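Local atomic coordinates of cupin 2 conserved barrel domain protein (Desulfovibrio desulfuricans subsp. desulfuricans str. G20, PDB entry 2Q30), a protein that is of unknown function but adopts the double-stranded beta-helix fold of the RmlC-like cupins, a barrel whose relatives often bind a metal or small molecule. Residues Val85-Ile88 against Ser89-His92; Glu67-Gly70 against Asp71-Val75. All coordinates share one frame; numbering follows the deposited sequence.

Contact 1: residues Val85-Ile88 against Ser89-His92; sequences VAPI and STPH
P87 and T90 stand at the two ends of a type I beta turn, their CA atoms 5.3 Å apart, where the strand 82-87 ends and the chain swings toward the strand 92-96. The turn is closed by the backbone hydrogen bond from T90 N to P87 O, 3.1 Å long and bent to 149° at the hydrogen. The two end residues also meet through their side chains. T90 OG1 sits beside its own backbone N (chi1 -64°), which brings it against the proline ring, 3.5 Å from P87 CG, with P87 CB and CD close by.

The spacing of P87 and H92 matches the second conserved cupin motif, in which a proline precedes the histidine by five residues, and the turn illustrates how such a histidine can be oriented locally. H92 ND1 donates to T90 O at 2.7 Å, nearly straight, with the carbonyl oxygen in the ring plane and pointing almost directly at the donor. The same edge of the imidazole meets a second carbonyl, I88 O, 3.4 Å from H92 CE1. With ring rotation thus restrained, H92 makes an edge-to-face contact with H49, while the I88 side chain turns from the loop to pack on H51 and I110.

Contact 2: residues Glu67-Gly70 against Asp71-Val75; sequences EFVG and DGDAV
V69 and V75 form an antiparallel, non-hydrogen-bonded pair with CA atoms 4.6 Å apart, and beyond them the chain reverses through G70-A74, held by a hydrogen bond of 2.8 Å from G70 N to A74 O. A weaker hydrogen bond from D73 N to G70 O spans the tip, where the backbone angles of D71 and G72 fit a type II turn. Two CA-H...O contacts accompany the pairing, V75 CA to F68 O and V69 CA to A74 O, so A74 O receives both the G70 N-H and a CA hydrogen.

The two valines lie side by side and point the same way, V69 CG2 meeting V75 CG1 at 4.0 Å. The other branch of V69, CG1, is anti to the backbone N (chi1 -172°) and is thereby carried toward the loop, 3.7 Å from D73 OD1. On the far side of V75, E67 reaches out from a chain extended beyond CG and crosses the valine at a slant: its carboxylate rests against both methyls, with E67 OE2 3.5 Å from V75 CG2. The carboxylates of E67 and D73 lie 6.8 Å apart, from E67 OE1 to D73 OD2. R95 probably offsets the like charges: it forms a salt bridge with D73 OD1 and a long, weak ion pair with E67 OE1.

F68, with its neighbours E67 and V69 turned to the other face, packs its ring on I59, V61, A82 and L84. The arrangement is a beta hairpin joining strands 66-69 and 75-78 at one side of the four-stranded sheet, with F68 packed between the two sheets of the double-stranded beta-helix.

The hairpin of contact 2 and the turn of contact 1 come in series along the chain, with centres 11 Å apart, and they meet where the strand 92-96 runs beside 66-69. P91 CB lies 4.1 Å from D71 N and H92 CB 4.3 Å from V69 O, both by packing, while a backbone hydrogen bond between V69 and G93 joins the strands. R95, three residues beyond H92 on the same strand, reaches back to the acids of contact 2. Contact 1 carries H92, which with H49 and H51 probably corresponds to histidines that bind metal in many cupins; no metal site is established here, so the role is only inferred.

Contact 1: residues Val85-Ile88 against Ser89-His92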
loop_
_atom_site.group_PDB
_atom_site.type_symbol
_atom_site.label_atom_id
_atom_site.label_comp_id
_atom_site.label_asym_id
_atom_site.label_seq_id
_atom_site.Cartn_x
_atom_site.Cartn_y
_atom_site.Cartn_z
ATOM N N VAL A 85 8.963 4.038 3.363
ATOM C CA VAL A 85 8.541 5.397 3.035
ATOM C C VAL A 85 9.813 6.213 2.813
ATOM O O VAL A 85 10.718 6.192 3.640
ATOM C CB VAL A 85 7.673 6.080 4.106
ATOM C CG1 VAL A 85 7.063 7.432 3.530
ATOM C CG2 VAL A 85 6.544 5.171 4.538
ATOM N N ALA A 86 9.846 6.961 1.724
ATOM C CA ALA A 86 11.018 7.730 1.375
ATOM C C ALA A 86 10.692 8.889 0.467
ATOM O O ALA A 86 9.699 8.835 -0.256
ATOM C CB ALA A 86 12.061 6.804 0.675
ATOM N N PRO A 87 11.513 9.967 0.535
ATOM C CA PRO A 87 11.392 11.004 -0.477
ATOM C C PRO A 87 11.700 10.387 -1.867
ATOM O O PRO A 87 12.505 9.449 -1.979
ATOM C CB PRO A 87 12.471 12.039 -0.066
ATOM C CG PRO A 87 12.686 11.804 1.385
ATOM C CD PRO A 87 12.543 10.315 1.536
ATOM N N ILE A 88 11.020 10.882 -2.890
ATOM C CA ILE A 88 11.231 10.445 -4.280
ATOM C C ILE A 88 12.692 10.683 -4.737
ATOM O O ILE A 88 13.240 9.910 -5.548
ATOM C CB ILE A 88 10.223 11.168 -5.236
ATOM C CG1 ILE A 88 8.786 10.730 -4.944
ATOM C CG2 ILE A 88 10.514 10.888 -6.693
ATOM C CD1 ILE A 88 7.765 11.679 -5.578
ATOM N N SER A 89 13.302 11.758 -4.218
ATOM C CA SER A 89 14.683 12.113 -4.499
ATOM C C SER A 89 15.710 11.228 -3.774
ATOM O O SER A 89 16.887 11.259 -4.142
ATOM C CB SER A 89 14.926 13.601 -4.172
ATOM O OG SER A 89 14.540 13.914 -2.837
ATOM N N THR A 90 15.291 10.449 -2.770
ATOM C CA THR A 90 16.197 9.543 -2.045
ATOM C C THR A 90 16.355 8.235 -2.819
ATOM O O THR A 90 15.343 7.602 -3.127
ATOM C CB THR A 90 15.671 9.262 -0.636
ATOM O OG1 THR A 90 15.675 10.504 0.086
ATOM C CG2 THR A 90 16.541 8.238 0.112
ATOM N N PRO A 91 17.615 7.820 -3.136
ATOM C CA PRO A 91 17.827 6.586 -3.892
ATOM C C PRO A 91 17.122 5.408 -3.269
ATOM O O PRO A 91 17.309 5.142 -2.084
ATOM C CB PRO A 91 19.350 6.396 -3.842
ATOM C CG PRO A 91 19.866 7.727 -3.728
ATOM C CD PRO A 91 18.911 8.477 -2.867
ATOM N N HIS A 92 16.274 4.753 -4.056
ATOM C CA HIS A 92 15.517 3.586 -3.599
ATOM C C HIS A 92 15.449 2.549 -4.702
ATOM O O HIS A 92 15.396 2.885 -5.878
ATOM C CB HIS A 92 14.096 3.978 -3.204
ATOM C CG HIS A 92 13.369 4.737 -4.272
ATOM N ND1 HIS A 92 13.479 6.102 -4.404
ATOM C CD2 HIS A 92 12.557 4.322 -5.271
ATOM C CE1 HIS A 92 12.746 6.498 -5.429
ATOM N NE2 HIS A 92 12.187 5.435 -5.976
#

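Contact 2: residues Glu67-Gly70 against Asp71-Val75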
loop_
_atom_site.group_PDB
_atom_site.type_symbol
_atom_site.label_atom_id
_atom_site.label_comp_id
_atom_site.label_asym_id
_atom_site.label_seq_id
_atom_site.Cartn_x
_atom_site.Cartn_y
_atom_site.Cartn_z
ATOM N N GLU A 67 14.228 -7.153 -0.269
ATOM C CA GLU A 67 14.998 -6.105 0.386
ATOM C C GLU A 67 14.694 -4.766 -0.242
ATOM O O GLU A 67 14.536 -4.685 -1.476
ATOM C CB GLU A 67 16.490 -6.360 0.169
ATOM C CG GLU A 67 16.944 -7.631 0.750
ATOM C CD GLU A 67 18.401 -7.907 0.530
ATOM O OE1 GLU A 67 18.866 -7.799 -0.620
ATOM O OE2 GLU A 67 19.056 -8.291 1.497
ATOM N N PHE A 68 14.600 -3.728 0.592
ATOM C CA PHE A 68 14.542 -2.353 0.107
ATOM C C PHE A 68 15.988 -1.961 -0.018
ATOM O O PHE A 68 16.738 -2.051 0.954
ATOM C CB PHE A 68 13.867 -1.425 1.093
ATOM C CG PHE A 68 12.460 -1.776 1.356
ATOM C CD1 PHE A 68 11.535 -1.782 0.305
ATOM C CD2 PHE A 68 12.028 -2.064 2.638
ATOM C CE1 PHE A 68 10.200 -2.101 0.532
ATOM C CE2 PHE A 68 10.692 -2.355 2.874
ATOM C CZ PHE A 68 9.788 -2.388 1.825
ATOM N N VAL A 69 16.387 -1.496 -1.191
ATOM C CA VAL A 69 17.787 -1.154 -1.453
ATOM C C VAL A 69 17.922 0.381 -1.516
ATOM O O VAL A 69 16.987 1.086 -1.922
ATOM C CB VAL A 69 18.276 -1.840 -2.746
ATOM C CG1 VAL A 69 19.789 -1.674 -2.942
ATOM C CG2 VAL A 69 17.930 -3.313 -2.696
ATOM N N GLY A 70 19.075 0.888 -1.080
ATOM C CA GLY A 70 19.337 2.324 -1.093
ATOM C C GLY A 70 20.730 2.655 -1.552
ATOM O O GLY A 70 21.384 1.862 -2.247
ATOM N N ASP A 71 21.153 3.851 -1.154
ATOM C CA ASP A 71 22.465 4.407 -1.434
ATOM C C ASP A 71 23.565 3.409 -1.012
ATOM O O ASP A 71 23.528 2.859 0.101
ATOM C CB ASP A 71 22.575 5.762 -0.679
ATOM C CG ASP A 71 23.914 6.459 -0.842
ATOM O OD1 ASP A 71 24.527 6.388 -1.929
ATOM O OD2 ASP A 71 24.319 7.121 0.140
ATOM N N GLY A 72 24.493 3.156 -1.936
ATOM C CA GLY A 72 25.620 2.233 -1.724
ATOM C C GLY A 72 25.251 0.763 -1.674
ATOM O O GLY A 72 26.006 -0.048 -1.144
ATOM N N ASP A 73 24.084 0.428 -2.219
ATOM C CA ASP A 73 23.523 -0.914 -2.202
ATOM C C ASP A 73 23.178 -1.389 -0.773
ATOM O O ASP A 73 23.110 -2.586 -0.525
ATOM C CB ASP A 73 24.477 -1.899 -2.905
ATOM C CG ASP A 73 23.741 -2.961 -3.670
ATOM O OD1 ASP A 73 22.984 -2.560 -4.583
ATOM O OD2 ASP A 73 23.935 -4.174 -3.413
ATOM N N ALA A 74 22.926 -0.445 0.138
ATOM C CA ALA A 74 22.595 -0.751 1.536
ATOM C C ALA A 74 21.167 -1.288 1.543
ATOM O O ALA A 74 20.314 -0.762 0.805
ATOM C CB ALA A 74 22.735 0.477 2.399
ATOM N N VAL A 75 20.894 -2.316 2.362
ATOM C CA VAL A 75 19.567 -2.974 2.325
ATOM C C VAL A 75 18.813 -3.026 3.647
ATOM O O VAL A 75 19.424 -3.095 4.708
ATOM C CB VAL A 75 19.659 -4.425 1.760
ATOM C CG1 VAL A 75 20.218 -4.405 0.334
ATOM C CG2 VAL A 75 20.503 -5.320 2.664
#